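NH(3)-dependent NAD(+) synthetase (Francisella tularensis subsp. holarctica LVS, PDB 3FIU) is a dimeric member of the NAD synthase family in the HUP clan, with a parallel-sheet alpha/beta fold that holds adenosine monophosphate and pyrophosphate. Local coordinates at residues E11-L16 against A46-K51; Y86-Q91 against M125-A130. One frame throughout, in Å; residues are numbered along the deposited sequence.

Contact 1: E11-L16 against A46-K51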
loop_
_atom_site.group_PDB
_atom_site.type_symbol
_atom_site.label_atom_id
_atom_site.label_comp_id
_atom_site.label_asym_id
_atom_site.label_seq_id
_atom_site.Cartn_x
_atom_site.Cartn_y
_atom_site.Cartn_z
ATOM N N GLU A 11 25.999 14.153 -13.618
ATOM C CA GLU A 11 26.190 14.565 -12.245
ATOM C C GLU A 11 25.048 14.057 -11.378
ATOM O O GLU A 11 25.293 13.492 -10.313
ATOM C CB GLU A 11 26.361 16.088 -12.168
ATOM C CG GLU A 11 27.539 16.559 -13.043
ATOM C CD GLU A 11 28.248 17.797 -12.514
ATOM O OE1 GLU A 11 27.979 18.219 -11.359
ATOM O OE2 GLU A 11 29.096 18.347 -13.261
ATOM N N TYR A 12 23.822 14.239 -11.869
ATOM C CA TYR A 12 22.612 13.788 -11.180
ATOM C C TYR A 12 22.602 12.273 -11.028
ATOM O O TYR A 12 22.311 11.761 -9.957
ATOM C CB TYR A 12 21.334 14.258 -11.896
ATOM C CG TYR A 12 20.128 14.253 -10.980
ATOM C CD1 TYR A 12 19.854 15.352 -10.158
ATOM C CD2 TYR A 12 19.284 13.136 -10.887
ATOM C CE1 TYR A 12 18.760 15.351 -9.277
ATOM C CE2 TYR A 12 18.174 13.127 -9.999
ATOM C CZ TYR A 12 17.925 14.234 -9.203
ATOM O OH TYR A 12 16.850 14.248 -8.340
ATOM N N SER A 13 22.913 11.561 -12.102
ATOM C CA SER A 13 23.037 10.129 -12.045
ATOM C C SER A 13 23.929 9.677 -10.887
ATOM O O SER A 13 23.540 8.808 -10.107
ATOM C CB SER A 13 23.559 9.594 -13.378
ATOM O OG SER A 13 23.474 8.193 -13.401
ATOM N N GLN A 14 25.114 10.279 -10.749
ATOM C CA GLN A 14 26.032 9.884 -9.691
ATOM C C GLN A 14 25.481 10.212 -8.308
ATOM O O GLN A 14 25.667 9.434 -7.370
ATOM C CB GLN A 14 27.420 10.513 -9.870
ATOM C CG GLN A 14 28.469 9.932 -8.925
ATOM C CD GLN A 14 28.563 8.412 -9.042
ATOM O OE1 GLN A 14 28.850 7.884 -10.120
ATOM N NE2 GLN A 14 28.297 7.703 -7.941
ATOM N N LYS A 15 24.797 11.348 -8.192
ATOM C CA LYS A 15 24.177 11.721 -6.916
ATOM C C LYS A 15 23.112 10.714 -6.507
ATOM O O LYS A 15 23.067 10.287 -5.365
ATOM C CB LYS A 15 23.608 13.125 -6.966
ATOM C CG LYS A 15 24.656 14.204 -6.711
ATOM C CD LYS A 15 24.183 15.565 -7.187
ATOM C CE LYS A 15 25.311 16.585 -7.033
ATOM N NZ LYS A 15 25.466 17.501 -8.198
ATOM N N LEU A 16 22.286 10.314 -7.469
ATOM C CA LEU A 16 21.220 9.355 -7.233
ATOM C C LEU A 16 21.765 7.984 -6.841
ATOM O O LEU A 16 21.269 7.349 -5.901
ATOM C CB LEU A 16 20.370 9.272 -8.492
ATOM C CG LEU A 16 18.858 9.300 -8.348
ATOM C CD1 LEU A 16 18.391 10.088 -7.108
ATOM C CD2 LEU A 16 18.256 9.825 -9.642
ATOM N N ALA A 46 16.090 0.881 -12.606
ATOM C CA ALA A 46 16.890 -0.370 -12.552
ATOM C C ALA A 46 18.386 -0.136 -12.856
ATOM O O ALA A 46 19.267 -0.624 -12.139
ATOM C CB ALA A 46 16.303 -1.436 -13.508
ATOM N N SER A 47 18.655 0.620 -13.912
ATOM C CA SER A 47 20.015 0.986 -14.299
ATOM C C SER A 47 20.785 1.717 -13.178
ATOM O O SER A 47 21.953 1.418 -12.917
ATOM C CB SER A 47 19.998 1.838 -15.563
ATOM O OG SER A 47 19.374 1.133 -16.637
ATOM N N LEU A 48 20.127 2.670 -12.528
ATOM C CA LEU A 48 20.729 3.354 -11.376
ATOM C C LEU A 48 21.037 2.387 -10.240
ATOM O O LEU A 48 22.134 2.430 -9.652
ATOM C CB LEU A 48 19.821 4.493 -10.892
ATOM C CG LEU A 48 19.557 5.652 -11.870
ATOM C CD1 LEU A 48 18.388 6.505 -11.379
ATOM C CD2 LEU A 48 20.792 6.516 -12.059
ATOM N N ALA A 49 20.074 1.513 -9.919
ATOM C CA ALA A 49 20.257 0.547 -8.838
ATOM C C ALA A 49 21.487 -0.293 -9.128
ATOM O O ALA A 49 22.354 -0.469 -8.253
ATOM C CB ALA A 49 19.050 -0.355 -8.703
ATOM N N VAL A 50 21.569 -0.796 -10.361
ATOM C CA VAL A 50 22.693 -1.642 -10.768
ATOM C C VAL A 50 24.038 -0.938 -10.561
ATOM O O VAL A 50 25.007 -1.573 -10.138
ATOM C CB VAL A 50 22.552 -2.145 -12.213
ATOM C CG1 VAL A 50 23.832 -2.840 -12.632
ATOM C CG2 VAL A 50 21.378 -3.121 -12.282
ATOM N N LYS A 51 24.080 0.367 -10.829
ATOM C CA LYS A 51 25.317 1.151 -10.682
ATOM C C LYS A 51 25.829 1.290 -9.250
ATOM O O LYS A 51 27.010 1.585 -9.044
ATOM C CB LYS A 51 25.148 2.540 -11.288
ATOM C CG LYS A 51 25.129 2.538 -12.821
ATOM C CD LYS A 51 25.862 3.727 -13.381
ATOM C CE LYS A 51 26.017 3.596 -14.878
ATOM N NZ LYS A 51 26.983 2.525 -15.236
#

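Contact 2: Y86-Q91 against M125-A130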
loop_
_atom_site.group_PDB
_atom_site.type_symbol
_atom_site.label_atom_id
_atom_site.label_comp_id
_atom_site.label_asym_id
_atom_site.label_seq_id
_atom_site.Cartn_x
_atom_site.Cartn_y
_atom_site.Cartn_z
ATOM N N TYR A 86 13.193 -12.546 -12.630
ATOM C CA TYR A 86 12.156 -13.558 -12.824
ATOM C C TYR A 86 11.029 -12.970 -13.642
ATOM O O TYR A 86 10.670 -11.789 -13.478
ATOM C CB TYR A 86 11.623 -14.041 -11.463
ATOM C CG TYR A 86 12.754 -14.541 -10.589
ATOM C CD1 TYR A 86 13.480 -13.652 -9.779
ATOM C CD2 TYR A 86 13.143 -15.882 -10.623
ATOM C CE1 TYR A 86 14.538 -14.076 -9.025
ATOM C CE2 TYR A 86 14.208 -16.325 -9.850
ATOM C CZ TYR A 86 14.893 -15.418 -9.056
ATOM O OH TYR A 86 15.964 -15.831 -8.313
ATOM N N THR A 87 10.512 -13.774 -14.557
ATOM C CA THR A 87 9.325 -13.436 -15.318
ATOM C C THR A 87 8.175 -14.289 -14.845
ATOM O O THR A 87 8.181 -15.531 -14.994
ATOM C CB THR A 87 9.538 -13.622 -16.831
ATOM O OG1 THR A 87 10.684 -12.873 -17.267
ATOM C CG2 THR A 87 8.271 -13.165 -17.600
ATOM N N ILE A 88 7.178 -13.642 -14.270
ATOM C CA ILE A 88 6.042 -14.364 -13.669
ATOM C C ILE A 88 4.719 -13.779 -14.148
ATOM O O ILE A 88 4.453 -12.589 -13.937
ATOM C CB ILE A 88 6.098 -14.344 -12.122
ATOM C CG1 ILE A 88 7.380 -15.012 -11.621
ATOM C CG2 ILE A 88 4.846 -15.007 -11.510
ATOM C CD1 ILE A 88 7.735 -14.664 -10.198
ATOM N N SER A 89 3.891 -14.605 -14.791
ATOM C CA SER A 89 2.558 -14.132 -15.173
ATOM C C SER A 89 1.722 -13.911 -13.918
ATOM O O SER A 89 1.643 -14.791 -13.051
ATOM C CB SER A 89 1.826 -15.120 -16.063
ATOM O OG SER A 89 0.538 -14.606 -16.402
ATOM N N ILE A 90 1.073 -12.745 -13.846
ATOM C CA ILE A 90 0.195 -12.445 -12.729
ATOM C C ILE A 90 -1.213 -12.871 -13.060
ATOM O O ILE A 90 -2.137 -12.693 -12.246
ATOM C CB ILE A 90 0.263 -10.923 -12.302
ATOM C CG1 ILE A 90 -0.380 -10.016 -13.375
ATOM C CG2 ILE A 90 1.704 -10.539 -12.030
ATOM C CD1 ILE A 90 -0.662 -8.596 -12.903
ATOM N N GLN A 91 -1.397 -13.453 -14.246
ATOM C CA GLN A 91 -2.754 -13.763 -14.697
ATOM C C GLN A 91 -3.518 -14.764 -13.794
ATOM O O GLN A 91 -4.688 -14.535 -13.487
ATOM C CB GLN A 91 -2.794 -14.157 -16.202
ATOM C CG GLN A 91 -4.207 -14.103 -16.856
ATOM C CD GLN A 91 -4.754 -12.684 -16.929
ATOM O OE1 GLN A 91 -3.991 -11.728 -17.050
ATOM N NE2 GLN A 91 -6.079 -12.540 -16.823
ATOM N N MET A 125 2.850 -5.074 -6.576
ATOM C CA MET A 125 3.359 -4.651 -5.257
ATOM C C MET A 125 3.588 -5.866 -4.358
ATOM O O MET A 125 4.651 -5.973 -3.696
ATOM C CB MET A 125 2.400 -3.636 -4.607
ATOM C CG MET A 125 2.839 -3.119 -3.200
ATOM S SD MET A 125 2.403 -4.279 -1.907
ATOM C CE MET A 125 0.612 -4.096 -1.763
ATOM N N MET A 126 2.640 -6.796 -4.380
ATOM C CA MET A 126 2.733 -8.011 -3.561
ATOM C C MET A 126 3.952 -8.847 -3.963
ATOM O O MET A 126 4.713 -9.282 -3.113
ATOM C CB MET A 126 1.468 -8.859 -3.702
ATOM C CG MET A 126 0.247 -8.267 -2.947
ATOM S SD MET A 126 -1.201 -9.314 -2.973
ATOM C CE MET A 126 -0.564 -10.849 -2.285
ATOM N N TYR A 127 4.123 -9.060 -5.266
ATOM C CA TYR A 127 5.300 -9.787 -5.757
ATOM C C TYR A 127 6.591 -9.162 -5.294
ATOM O O TYR A 127 7.475 -9.853 -4.777
ATOM C CB TYR A 127 5.287 -9.902 -7.290
ATOM C CG TYR A 127 4.316 -10.935 -7.749
ATOM C CD1 TYR A 127 4.621 -12.304 -7.646
ATOM C CD2 TYR A 127 3.076 -10.560 -8.282
ATOM C CE1 TYR A 127 3.708 -13.267 -8.078
ATOM C CE2 TYR A 127 2.176 -11.492 -8.701
ATOM C CZ TYR A 127 2.492 -12.850 -8.576
ATOM O OH TYR A 127 1.568 -13.746 -8.990
ATOM N N LEU A 128 6.732 -7.863 -5.537
ATOM C CA LEU A 128 7.921 -7.117 -5.130
ATOM C C LEU A 128 8.261 -7.229 -3.655
ATOM O O LEU A 128 9.430 -7.464 -3.311
ATOM C CB LEU A 128 7.797 -5.633 -5.529
ATOM C CG LEU A 128 7.793 -5.444 -7.056
ATOM C CD1 LEU A 128 7.288 -4.060 -7.380
ATOM C CD2 LEU A 128 9.181 -5.687 -7.643
ATOM N N TYR A 129 7.260 -7.045 -2.799
ATOM C CA TYR A 129 7.410 -7.180 -1.348
ATOM C C TYR A 129 7.640 -8.624 -0.871
ATOM O O TYR A 129 8.336 -8.821 0.091
ATOM C CB TYR A 129 6.219 -6.498 -0.615
ATOM C CG TYR A 129 6.513 -5.011 -0.511
ATOM C CD1 TYR A 129 6.056 -4.112 -1.493
ATOM C CD2 TYR A 129 7.387 -4.534 0.484
ATOM C CE1 TYR A 129 6.412 -2.751 -1.442
ATOM C CE2 TYR A 129 7.728 -3.209 0.554
ATOM C CZ TYR A 129 7.248 -2.311 -0.409
ATOM O OH TYR A 129 7.622 -0.971 -0.335
ATOM N N ALA A 130 7.029 -9.614 -1.521
ATOM C CA ALA A 130 7.343 -11.021 -1.219
ATOM C C ALA A 130 8.821 -11.304 -1.490
ATOM O O ALA A 130 9.505 -11.962 -0.676
ATOM C CB ALA A 130 6.467 -11.982 -2.053
HETATM O O HOH W 1 -0.324 -15.470 -10.850
#

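Contact 1: E11-L16 against A46-K51
L48 of helix 40-51 reaches across to S13 and L16, which lie one turn apart on helix 9-25, and its two methyl branches divide the work. The apolar part joins the leucines: the two side chains meet at a slant, L48 CD1 lying 3.7 Å from L16 CD2 and 4.1 Å from L16 CG. The second part sets a polar atom against a hydrocarbon. L48 CD2 rests 3.4 Å from S13 OG, a van der Waals approach with no hydrogen bond in it, and comes within 4.1 Å of the carbonyl oxygen S13 O. The serine hydroxyl is turned to this side because OG stands opposite the backbone N (chi1 -170°); the L48 CG stands opposite its own carbonyl carbon (chi1 -63°), which, with CB already directed at helix 9-25, helps bring both methyls to it. The short S13 side chain probably helps the backbones approach here; the S13 and L48 CA atoms are 7.2 Å apart. L48 also touches V17 and L20, so S13, L16, V17 and L20, spaced i, i+3, i+4 and i+7, surround it much as a hole receives a knob in knobs-into-holes packing. F249 of the second subunit packs on K15 and L16, and its OXT is hydrogen-bonded to Y12 OH, while A49 and V50 turn to T56 of strand 56-60. The contact thus presses the N-terminal helix against the helix whose first turn carries the end of the PP-loop motif of this family; S37, G39, I40, D41 and S42 of that motif line the pocket of the bound pyrophosphate, which lies about 12 Å from the L48 side chain.

Contact 2: Y86-Q91 against M125-A130
Y127 of helix 113-135 fits against I88 and I90 in the loop that takes the chain from 84-87, one of the two edge strands of the sheet within this chain, into helix 91-100, a strand-to-helix link of this HUP-clan alpha/beta fold. Two isoleucine methyls meet the ring from the same side of its plane, one near CE1 and one near CE2. I90 CG2 makes the tighter approach, 3.5 Å from Y127 CE2, with I90 CB 4.1 Å from the same ring carbon. I88 CG2 lies 4.0 Å from Y127 CE1. Both methyls come in obliquely to the ring plane. In I90 the CG2 branch is opposite the carbonyl carbon, and CG1 takes the place between N and C (chi1 70°); the residue also touches L61 and R124 of the adenosine monophosphate pocket, and its side chain is about 7 Å from that ligand.

The phenol oxygen is shared with the dimer partner: Y127 OH hydrogen-bonds S100 OG of the second subunit, whose F97 ring also meets the Y127 ring. A direct bond from Y127 OH to S89 O is absent. A water bridges them instead, donating to S89 O at 3.0 Å and standing 3.2 Å from Y127 OH. The tyrosine therefore joins the loop of its own chain to the neighbouring subunit. S89 has a second task at the start of helix 91-100, where its OG accepts a capping bond from Q91 N of 3.1 Å at an N-H...O angle of 159°.

How the contacts relate
From the N terminus, helix 9-25 leads through strand 31-35 to helix 40-51, and contact 1 closes that loop by laying the two helices together. The chain then adds strand 56-60, helix 68-81 and the outer strand 84-87 before contact 2 opens; it closes a loop of mostly helix, including 91-100, when helix 113-135 returns beside the strand end on its way to strand 137-139. The two contacts follow in series, neither nested nor crossed, with centres 24 Å apart and nearest atoms about 10 Å apart. Helices 40-51 and 113-135 pack on opposite faces of the parallel sheet, and at each contact the second subunit touches the chain.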